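Local coordinates for protein bacterial leucyl aminopeptidase (Legionella pneumophila, PDB 6ESL) that probably removes amino acids from the N-termini of peptides as a zinc-dependent M28-family leucyl aminopeptidase, secreted by Legionella and linked to nutrient acquisition inside amoebas, at residues B[201-207]-B[245-251]; B[173-179]-B[191-197]; B[267-271]-B[338-342]. One frame throughout, in Å; residues are numbered along the deposited sequence.

How the interactions relate
From the N terminus, interaction 2 comes first: 173-179 folds back on 191-197 and closes a beta hairpin across 11 intervening residues at the edge of the mixed sheet. Interaction 1 follows, pairing 201-207 with 245-251 across 37 residues that contain helix 220-239 and the zinc ligands His-209 and Asp-222. Interaction 3 joins 267-271 to 338-342 across 66 residues that include another ligand, Asp-284. The three loops run in series, and none nests or crosses. Strand 248-253, hydrogen-bonded to 188-195 and 203-209, ties interactions 1 and 2 into one sheet, while helix 261-272 packs against that sheet, His-269 reaching Phe-179 of the hairpin.

Interaction 1 (B[201-207]-B[245-251]); sequences APAIVIG and KRPIYFI
Tyr-249 N donates to Ile-204 O at 2.7 Å, with an angle of 170° at hydrogen and the donor almost in line with the carbonyl. On the side before it Ile-204 N hydrogen-bonds Pro-247 O; beyond it Ile-206 N bonds to Tyr-249 O at 2.8 Å and Ile-251 N to Ile-206 O. Between these rungs the backbone of Val-205 turns the other way, to Ala-279 and Val-281 of strand 277-282. Strand 203-209 is thus an inner strand, and with helix 220-239 and strand 248-253 it forms a parallel beta-alpha-beta unit of the mixed M28 sheet. On one face Ile-206 and Phe-250 lie side by side, Ile-206 CD1 sitting 4.0 Å above the phenyl plane and toward its rim. Ile-204 and Ile-248 share this face, which helices 220-239 and 373-391 cover. On the other face Ala-203 CB meets the edge of the Tyr-249 ring in its plane, 3.5 Å from CE1. Val-205 CG1, trans to the backbone N (chi1 178°), reaches 3.7 Å from Ile-251 CD1. Before the strands begin, Arg-246 runs extended from CG to NE past the Pro-202 carbonyl. Its NH1 binds Pro-202 O at 2.9 Å, the oxygen close to the guanidinium plane but the donor tilted 22° from the carbonyl plane. Its NE forms a salt bridge with the C-terminal carboxylate of Glu-393.

Interaction 2 (B[173-179]-B[191-197]); sequences RTDTSTF and LVTVIGK
Asp-175 O receives two backbone N-H groups, Gly-196 N at 2.8 Å and Lys-197 N at 2.9 Å, which arrive from opposite faces of the carbonyl plane. Gly-196 has a positive phi of 95°, a conformation glycine adopts easily, and here the chain leaves its strand. Further along, Ser-177 and Val-194 form a hydrogen-bonded antiparallel pair, as do Phe-179 and Val-192; the bond from Ser-177 N to Val-194 O is the longest of these, at 3.2 Å. Among side chains the ionic contact is internal to 173-179: Arg-173 grips the Asp-175 carboxylate side-on, NE to OD1 at 2.7 Å and NH2 to OD2 at 3.0 Å, while its NH1 binds the carbonyls of Ser-240 and Thr-242. Held this way, the guanidinium presents a face to Ile-195 CG2, which lies 3.5 Å from Arg-173 NH2. Two threonine hydroxyls find outside partners, Thr-178 OG1 on Glu-165 and Thr-193 OG1 on Phe-250 O. The apolar contact centres on Phe-179, whose CG sits between the backbone N and the carbonyl carbon (chi1 59°), bringing the ring alongside Val-192. There Val-192 CB makes a CH-pi contact 3.9 Å from the Phe-179 centroid, and CG1 of the same valine reaches CZ of that ring at 3.5 Å. On the other face of the sheet from Phe-179 and Val-192, Thr-176, Thr-178 and Ile-195 pack against helices 151-170 and 220-239. Together these contacts make a beta hairpin whose strand 176-183 is the outermost on this side of the mixed sheet.

Interaction 3 (B[267-271]-B[338-342]); sequences VQHFQ and SWNEE
Val-267 starts the contact with both of its methyls. CG2 stands over the centre of the six-membered ring of Trp-339, 3.9 Å from the centroid and 15° off the normal, a CH-pi contact; the same methyl also touches Ser-338 CB at 3.8 Å. CG1 points opposite the backbone N (chi1 177°) and meets Glu-342 CG at 3.6 Å. One turn on, Phe-270 offers a ring face to the edge of the indole. The T-shaped pair has planes at 88° and the Phe-270 and Trp-339 six-membered ring centroids 5.5 Å apart, with Trp-339 CH2 over the phenyl face, offset toward its rim. Phe-270 also meets Tyr-249 edge to face, which joins helix 261-272 to the sheet beneath. At the rim Gln-271 lies near Glu-342. Val-267 and Phe-270 on Trp-339 pack helix 336-340 against helix 261-272, with the side chain of Ser-338 about 12 Å from a bound zinc ion. Indole NE1 is hydrogen-bonded to Tyr-253 OH, and Ser-338 OG to Ser-263 OG, so these buried polar atoms are satisfied outside the contact, and its buried centre rests on methyl and ring surfaces.

Interaction 1 (B[201-207]-B[245-251])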
loop_
_atom_site.group_PDB
_atom_site.type_symbol
_atom_site.label_atom_id
_atom_site.label_comp_id
_atom_site.label_asym_id
_atom_site.label_seq_id
_atom_site.Cartn_x
_atom_site.Cartn_y
_atom_site.Cartn_z
ATOM N N ALA B 201 12.088 -23.479 8.475
ATOM C CA ALA B 201 12.149 -22.065 8.274
ATOM C C ALA B 201 10.742 -21.577 7.880
ATOM O O ALA B 201 9.924 -22.358 7.389
ATOM C CB ALA B 201 13.183 -21.718 7.229
ATOM N N PRO B 202 10.435 -20.323 8.162
ATOM C CA PRO B 202 9.090 -19.811 7.763
ATOM C C PRO B 202 8.818 -19.984 6.270
ATOM O O PRO B 202 9.682 -19.707 5.451
ATOM C CB PRO B 202 9.118 -18.338 8.244
ATOM C CG PRO B 202 10.064 -18.383 9.458
ATOM C CD PRO B 202 11.160 -19.353 9.016
ATOM N N ALA B 203 7.690 -20.606 5.933
ATOM C CA ALA B 203 7.424 -21.052 4.557
ATOM C C ALA B 203 6.907 -19.943 3.626
ATOM O O ALA B 203 6.445 -18.886 4.087
ATOM C CB ALA B 203 6.428 -22.182 4.566
ATOM N N ILE B 204 6.850 -20.287 2.353
ATOM C CA ILE B 204 6.296 -19.455 1.314
ATOM C C ILE B 204 5.094 -20.224 0.813
ATOM O O ILE B 204 5.217 -21.350 0.437
ATOM C CB ILE B 204 7.252 -19.286 0.134
ATOM C CG1 ILE B 204 8.476 -18.482 0.501
ATOM C CG2 ILE B 204 6.571 -18.616 -1.023
ATOM C CD1 ILE B 204 8.220 -17.317 1.415
ATOM N N VAL B 205 3.933 -19.606 0.769
ATOM C CA VAL B 205 2.731 -20.289 0.349
ATOM C C VAL B 205 2.072 -19.702 -0.915
ATOM O O VAL B 205 1.931 -18.529 -1.001
ATOM C CB VAL B 205 1.693 -20.263 1.469
ATOM C CG1 VAL B 205 0.411 -20.910 1.057
ATOM C CG2 VAL B 205 2.226 -20.783 2.777
ATOM N N ILE B 206 1.694 -20.538 -1.869
ATOM C CA ILE B 206 1.011 -20.136 -3.067
ATOM C C ILE B 206 -0.282 -20.882 -3.129
ATOM O O ILE B 206 -0.278 -22.073 -3.134
ATOM C CB ILE B 206 1.841 -20.459 -4.312
ATOM C CG1 ILE B 206 3.119 -19.658 -4.346
ATOM C CG2 ILE B 206 1.073 -20.181 -5.575
ATOM C CD1 ILE B 206 4.318 -20.423 -3.890
ATOM N N GLY B 207 -1.393 -20.177 -3.246
ATOM C CA GLY B 207 -2.695 -20.804 -3.235
ATOM C C GLY B 207 -3.654 -20.419 -4.314
ATOM O O GLY B 207 -3.465 -19.392 -5.007
ATOM N N LYS B 245 16.132 -22.136 0.493
ATOM C CA LYS B 245 16.291 -21.882 1.927
ATOM C C LYS B 245 15.002 -21.974 2.760
ATOM O O LYS B 245 15.057 -21.775 3.971
ATOM C CB LYS B 245 16.895 -20.504 2.138
ATOM C CG LYS B 245 18.344 -20.449 1.673
ATOM C CD LYS B 245 18.846 -19.013 1.770
ATOM C CE LYS B 245 18.896 -18.514 3.208
ATOM N NZ LYS B 245 19.520 -17.149 3.153
ATOM N N ARG B 246 13.840 -22.194 2.118
ATOM C CA ARG B 246 12.524 -22.229 2.813
ATOM C C ARG B 246 11.657 -23.277 2.154
ATOM O O ARG B 246 11.789 -23.509 0.957
ATOM C CB ARG B 246 11.777 -20.847 2.759
ATOM C CG ARG B 246 12.527 -19.680 3.349
ATOM C CD ARG B 246 11.819 -18.398 3.061
ATOM N NE ARG B 246 12.514 -17.295 3.714
ATOM C CZ ARG B 246 12.462 -16.997 5.023
ATOM N NH1 ARG B 246 11.782 -17.728 5.892
ATOM N NH2 ARG B 246 13.138 -15.994 5.508
ATOM N N PRO B 247 10.763 -23.918 2.929
ATOM C CA PRO B 247 9.776 -24.775 2.259
ATOM C C PRO B 247 8.799 -23.893 1.427
ATOM O O PRO B 247 8.501 -22.728 1.791
ATOM C CB PRO B 247 9.048 -25.438 3.408
ATOM C CG PRO B 247 9.248 -24.540 4.577
ATOM C CD PRO B 247 10.468 -23.722 4.365
ATOM N N ILE B 248 8.327 -24.480 0.334
ATOM C CA ILE B 248 7.392 -23.858 -0.564
ATOM C C ILE B 248 6.073 -24.645 -0.556
ATOM O O ILE B 248 6.037 -25.821 -1.003
ATOM C CB ILE B 248 7.949 -23.798 -1.993
ATOM C CG1 ILE B 248 9.167 -22.874 -2.059
ATOM C CG2 ILE B 248 6.902 -23.280 -2.957
ATOM C CD1 ILE B 248 10.003 -23.135 -3.317
ATOM N N TYR B 249 4.971 -23.997 -0.170
ATOM C CA TYR B 249 3.723 -24.757 -0.230
ATOM C C TYR B 249 2.878 -24.328 -1.434
ATOM O O TYR B 249 2.661 -23.165 -1.665
ATOM C CB TYR B 249 2.910 -24.662 1.082
ATOM C CG TYR B 249 3.474 -25.328 2.333
ATOM C CD1 TYR B 249 4.311 -24.662 3.161
ATOM C CD2 TYR B 249 3.041 -26.636 2.723
ATOM C CE1 TYR B 249 4.805 -25.259 4.345
ATOM C CE2 TYR B 249 3.503 -27.247 3.876
ATOM C CZ TYR B 249 4.373 -26.550 4.691
ATOM O OH TYR B 249 4.800 -27.078 5.867
ATOM N N PHE B 250 2.349 -25.289 -2.124
ATOM C CA PHE B 250 1.263 -25.102 -3.037
ATOM C C PHE B 250 -0.036 -25.648 -2.482
ATOM O O PHE B 250 -0.121 -26.785 -2.144
ATOM C CB PHE B 250 1.541 -25.635 -4.463
ATOM C CG PHE B 250 2.603 -24.869 -5.183
ATOM C CD1 PHE B 250 3.962 -25.221 -4.990
ATOM C CD2 PHE B 250 2.296 -23.836 -6.105
ATOM C CE1 PHE B 250 4.969 -24.510 -5.683
ATOM C CE2 PHE B 250 3.280 -23.139 -6.799
ATOM C CZ PHE B 250 4.609 -23.459 -6.575
ATOM N N ILE B 251 -1.080 -24.792 -2.396
ATOM C CA ILE B 251 -2.279 -25.173 -1.703
ATOM C C ILE B 251 -3.489 -24.912 -2.561
ATOM O O ILE B 251 -3.645 -23.798 -3.046
ATOM C CB ILE B 251 -2.385 -24.404 -0.346
ATOM C CG1 ILE B 251 -1.093 -24.562 0.438
ATOM C CG2 ILE B 251 -3.593 -24.929 0.448
ATOM C CD1 ILE B 251 -1.098 -24.156 1.899
#

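Interaction 2 (B[173-179]-B[191-197])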
loop_
_atom_site.group_PDB
_atom_site.type_symbol
_atom_site.label_atom_id
_atom_site.label_comp_id
_atom_site.label_asym_id
_atom_site.label_seq_id
_atom_site.Cartn_x
_atom_site.Cartn_y
_atom_site.Cartn_z
ATOM N N ARG B 173 11.879 -35.299 -7.932
ATOM C CA ARG B 173 11.963 -34.405 -6.781
ATOM C C ARG B 173 11.622 -35.299 -5.571
ATOM O O ARG B 173 10.557 -35.938 -5.563
ATOM C CB ARG B 173 10.999 -33.225 -6.952
ATOM C CG ARG B 173 11.261 -32.122 -5.972
ATOM C CD ARG B 173 12.351 -31.127 -6.374
ATOM N NE ARG B 173 12.649 -30.321 -5.194
ATOM C CZ ARG B 173 13.339 -29.171 -5.139
ATOM N NH1 ARG B 173 13.803 -28.564 -6.237
ATOM N NH2 ARG B 173 13.530 -28.579 -3.951
ATOM N N THR B 174 12.533 -35.390 -4.597
ATOM C CA THR B 174 12.401 -36.333 -3.447
ATOM C C THR B 174 12.083 -35.607 -2.131
ATOM O O THR B 174 11.933 -36.253 -1.119
ATOM C CB THR B 174 13.721 -37.118 -3.172
ATOM O OG1 THR B 174 14.697 -36.182 -2.704
ATOM C CG2 THR B 174 14.243 -37.825 -4.406
ATOM N N ASP B 175 11.944 -34.287 -2.133
ATOM C CA ASP B 175 11.756 -33.562 -0.873
ATOM C C ASP B 175 10.291 -33.022 -0.763
ATOM O O ASP B 175 10.037 -32.014 -0.112
ATOM C CB ASP B 175 12.850 -32.479 -0.686
ATOM C CG ASP B 175 12.729 -31.291 -1.687
ATOM O OD1 ASP B 175 12.101 -31.480 -2.770
ATOM O OD2 ASP B 175 13.290 -30.183 -1.378
ATOM N N THR B 176 9.364 -33.746 -1.388
ATOM C CA THR B 176 7.981 -33.358 -1.448
ATOM C C THR B 176 7.051 -34.204 -0.583
ATOM O O THR B 176 7.371 -35.311 -0.188
ATOM C CB THR B 176 7.363 -33.348 -2.892
ATOM O OG1 THR B 176 7.438 -34.618 -3.518
ATOM C CG2 THR B 176 7.941 -32.259 -3.737
ATOM N N SER B 177 5.887 -33.654 -0.311
ATOM C CA SER B 177 4.931 -34.290 0.541
ATOM C C SER B 177 3.576 -33.625 0.314
ATOM O O SER B 177 3.479 -32.422 -0.022
ATOM C CB SER B 177 5.404 -34.178 2.006
ATOM O OG SER B 177 4.456 -34.712 2.880
ATOM N N THR B 178 2.532 -34.452 0.388
ATOM C CA THR B 178 1.177 -33.989 0.246
ATOM C C THR B 178 0.291 -34.386 1.414
ATOM O O THR B 178 0.453 -35.443 1.968
ATOM C CB THR B 178 0.563 -34.498 -1.030
ATOM O OG1 THR B 178 0.345 -35.886 -0.928
ATOM C CG2 THR B 178 1.464 -34.139 -2.214
ATOM N N PHE B 179 -0.683 -33.562 1.750
ATOM C CA PHE B 179 -1.737 -34.017 2.682
ATOM C C PHE B 179 -3.054 -33.273 2.539
ATOM O O PHE B 179 -3.080 -32.135 2.058
ATOM C CB PHE B 179 -1.244 -33.995 4.114
ATOM C CG PHE B 179 -0.783 -32.656 4.606
ATOM C CD1 PHE B 179 0.544 -32.253 4.443
ATOM C CD2 PHE B 179 -1.668 -31.807 5.280
ATOM C CE1 PHE B 179 0.983 -31.006 4.968
ATOM C CE2 PHE B 179 -1.230 -30.600 5.809
ATOM C CZ PHE B 179 0.091 -30.175 5.627
ATOM N N LEU B 191 -6.213 -29.409 -0.232
ATOM C CA LEU B 191 -4.947 -30.063 -0.634
ATOM C C LEU B 191 -3.777 -29.177 -0.292
ATOM O O LEU B 191 -3.652 -28.056 -0.805
ATOM C CB LEU B 191 -4.925 -30.319 -2.107
ATOM C CG LEU B 191 -3.571 -30.853 -2.685
ATOM C CD1 LEU B 191 -3.177 -32.166 -1.971
ATOM C CD2 LEU B 191 -3.760 -30.999 -4.188
ATOM N N VAL B 192 -2.952 -29.648 0.615
ATOM C CA VAL B 192 -1.752 -28.953 0.972
ATOM C C VAL B 192 -0.575 -29.792 0.399
ATOM O O VAL B 192 -0.508 -31.066 0.574
ATOM C CB VAL B 192 -1.544 -28.821 2.471
ATOM C CG1 VAL B 192 -0.204 -28.157 2.802
ATOM C CG2 VAL B 192 -2.679 -27.986 3.099
ATOM N N THR B 193 0.320 -29.096 -0.296
ATOM C CA THR B 193 1.486 -29.699 -0.927
ATOM C C THR B 193 2.715 -28.929 -0.474
ATOM O O THR B 193 2.617 -27.761 -0.100
ATOM C CB THR B 193 1.389 -29.652 -2.461
ATOM O OG1 THR B 193 1.635 -28.318 -2.919
ATOM C CG2 THR B 193 0.008 -30.095 -2.921
ATOM N N VAL B 194 3.873 -29.578 -0.506
ATOM C CA VAL B 194 5.097 -28.926 -0.034
ATOM C C VAL B 194 6.310 -29.406 -0.777
ATOM O O VAL B 194 6.421 -30.629 -1.052
ATOM C CB VAL B 194 5.285 -29.025 1.511
ATOM C CG1 VAL B 194 5.432 -30.461 1.999
ATOM C CG2 VAL B 194 6.423 -28.138 1.994
ATOM N N ILE B 195 7.185 -28.453 -1.117
ATOM C CA ILE B 195 8.478 -28.730 -1.743
ATOM C C ILE B 195 9.529 -28.267 -0.767
ATOM O O ILE B 195 9.610 -27.070 -0.512
ATOM C CB ILE B 195 8.644 -28.046 -3.118
ATOM C CG1 ILE B 195 7.570 -28.579 -4.075
ATOM C CG2 ILE B 195 10.006 -28.386 -3.741
ATOM C CD1 ILE B 195 7.260 -27.632 -5.224
ATOM N N GLY B 196 10.318 -29.226 -0.231
ATOM C CA GLY B 196 11.260 -28.943 0.866
ATOM C C GLY B 196 10.648 -29.247 2.225
ATOM O O GLY B 196 10.734 -28.433 3.179
ATOM N N LYS B 197 10.037 -30.423 2.320
ATOM C CA LYS B 197 9.258 -30.842 3.489
ATOM C C LYS B 197 10.002 -30.778 4.811
ATOM O O LYS B 197 9.377 -30.514 5.822
ATOM C CB LYS B 197 8.719 -32.238 3.317
ATOM C CG LYS B 197 9.795 -33.317 3.443
ATOM C CD LYS B 197 9.374 -34.628 2.812
ATOM C CE LYS B 197 10.255 -35.781 3.288
ATOM N NZ LYS B 197 9.573 -37.069 3.108
#

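Interaction 3 (B[267-271]-B[338-342])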
loop_
_atom_site.group_PDB
_atom_site.type_symbol
_atom_site.label_atom_id
_atom_site.label_comp_id
_atom_site.label_asym_id
_atom_site.label_seq_id
_atom_site.Cartn_x
_atom_site.Cartn_y
_atom_site.Cartn_z
ATOM N N VAL B 267 -5.215 -22.548 7.739
ATOM C CA VAL B 267 -4.538 -21.586 8.602
ATOM C C VAL B 267 -4.477 -22.105 10.032
ATOM O O VAL B 267 -3.467 -21.964 10.721
ATOM C CB VAL B 267 -5.245 -20.218 8.589
ATOM C CG1 VAL B 267 -4.559 -19.257 9.549
ATOM C CG2 VAL B 267 -5.270 -19.647 7.180
ATOM N N GLN B 268 -5.578 -22.708 10.464
ATOM C CA GLN B 268 -5.694 -23.259 11.783
ATOM C C GLN B 268 -4.777 -24.474 11.924
ATOM O O GLN B 268 -4.135 -24.628 12.958
ATOM C CB GLN B 268 -7.142 -23.653 12.108
ATOM C CG GLN B 268 -7.392 -23.821 13.601
ATOM C CD GLN B 268 -8.873 -24.068 13.966
ATOM O OE1 GLN B 268 -9.210 -25.006 14.675
ATOM N NE2 GLN B 268 -9.747 -23.221 13.499
ATOM N N HIS B 269 -4.733 -25.322 10.895
ATOM C CA HIS B 269 -3.846 -26.454 10.847
ATOM C C HIS B 269 -2.390 -26.013 11.068
ATOM O O HIS B 269 -1.688 -26.642 11.899
ATOM C CB HIS B 269 -3.964 -27.236 9.550
ATOM C CG HIS B 269 -3.118 -28.476 9.507
ATOM N ND1 HIS B 269 -1.788 -28.450 9.131
ATOM C CD2 HIS B 269 -3.392 -29.762 9.842
ATOM C CE1 HIS B 269 -1.284 -29.673 9.218
ATOM N NE2 HIS B 269 -2.243 -30.483 9.614
ATOM N N PHE B 270 -1.967 -24.977 10.351
ATOM C CA PHE B 270 -0.608 -24.490 10.458
ATOM C C PHE B 270 -0.317 -23.890 11.839
ATOM O O PHE B 270 0.800 -24.027 12.342
ATOM C CB PHE B 270 -0.306 -23.400 9.412
ATOM C CG PHE B 270 0.138 -23.943 8.049
ATOM C CD1 PHE B 270 -0.617 -24.839 7.361
ATOM C CD2 PHE B 270 1.268 -23.458 7.448
ATOM C CE1 PHE B 270 -0.212 -25.327 6.103
ATOM C CE2 PHE B 270 1.650 -23.892 6.158
ATOM C CZ PHE B 270 0.909 -24.815 5.485
ATOM N N GLN B 271 -1.289 -23.205 12.437
ATOM C CA GLN B 271 -1.111 -22.607 13.740
ATOM C C GLN B 271 -0.983 -23.718 14.835
ATOM O O GLN B 271 -0.096 -23.673 15.634
ATOM C CB GLN B 271 -2.272 -21.702 14.004
ATOM C CG GLN B 271 -2.133 -20.929 15.243
ATOM C CD GLN B 271 -3.241 -19.861 15.447
ATOM O OE1 GLN B 271 -4.167 -19.579 14.575
ATOM N NE2 GLN B 271 -3.153 -19.230 16.647
ATOM N N SER B 338 -7.935 -15.149 5.038
ATOM C CA SER B 338 -7.701 -16.083 6.099
ATOM C C SER B 338 -6.330 -15.973 6.760
ATOM O O SER B 338 -6.251 -16.025 8.019
ATOM C CB SER B 338 -8.039 -17.510 5.654
ATOM O OG SER B 338 -9.391 -17.558 5.150
ATOM N N TRP B 339 -5.300 -15.746 5.945
ATOM C CA TRP B 339 -3.938 -15.521 6.405
ATOM C C TRP B 339 -3.770 -14.135 7.014
ATOM O O TRP B 339 -3.220 -13.969 8.155
ATOM C CB TRP B 339 -2.949 -15.759 5.271
ATOM C CG TRP B 339 -2.915 -17.115 4.748
ATOM C CD1 TRP B 339 -3.548 -17.570 3.603
ATOM C CD2 TRP B 339 -2.260 -18.295 5.320
ATOM N NE1 TRP B 339 -3.320 -18.898 3.444
ATOM C CE2 TRP B 339 -2.521 -19.369 4.468
ATOM C CE3 TRP B 339 -1.444 -18.514 6.408
ATOM C CZ2 TRP B 339 -2.031 -20.616 4.703
ATOM C CZ3 TRP B 339 -0.935 -19.811 6.631
ATOM C CH2 TRP B 339 -1.231 -20.813 5.787
ATOM N N ASN B 340 -4.347 -13.168 6.337
ATOM C CA ASN B 340 -4.231 -11.770 6.771
ATOM C C ASN B 340 -4.818 -11.572 8.191
ATOM O O ASN B 340 -4.315 -10.711 8.988
ATOM C CB ASN B 340 -4.915 -10.850 5.807
ATOM C CG ASN B 340 -4.828 -9.382 6.209
ATOM O OD1 ASN B 340 -5.830 -8.806 6.566
ATOM N ND2 ASN B 340 -3.650 -8.752 5.999
ATOM N N GLU B 341 -5.928 -12.234 8.440
ATOM C CA GLU B 341 -6.553 -12.187 9.786
ATOM C C GLU B 341 -5.656 -12.660 10.879
ATOM O O GLU B 341 -5.854 -12.250 11.973
ATOM C CB GLU B 341 -7.820 -13.034 9.897
ATOM C CG GLU B 341 -9.051 -12.255 9.494
ATOM C CD GLU B 341 -10.384 -13.038 9.556
ATOM O OE1 GLU B 341 -11.333 -12.594 8.786
ATOM O OE2 GLU B 341 -10.464 -14.093 10.307
ATOM N N GLU B 342 -4.721 -13.550 10.638
ATOM C CA GLU B 342 -3.778 -14.013 11.650
ATOM C C GLU B 342 -2.452 -13.272 11.530
ATOM O O GLU B 342 -1.443 -13.797 11.962
ATOM C CB GLU B 342 -3.547 -15.515 11.511
ATOM C CG GLU B 342 -4.844 -16.318 11.632
ATOM C CD GLU B 342 -5.451 -16.275 13.003
ATOM O OE1 GLU B 342 -4.762 -16.683 13.922
ATOM O OE2 GLU B 342 -6.641 -15.883 13.171
#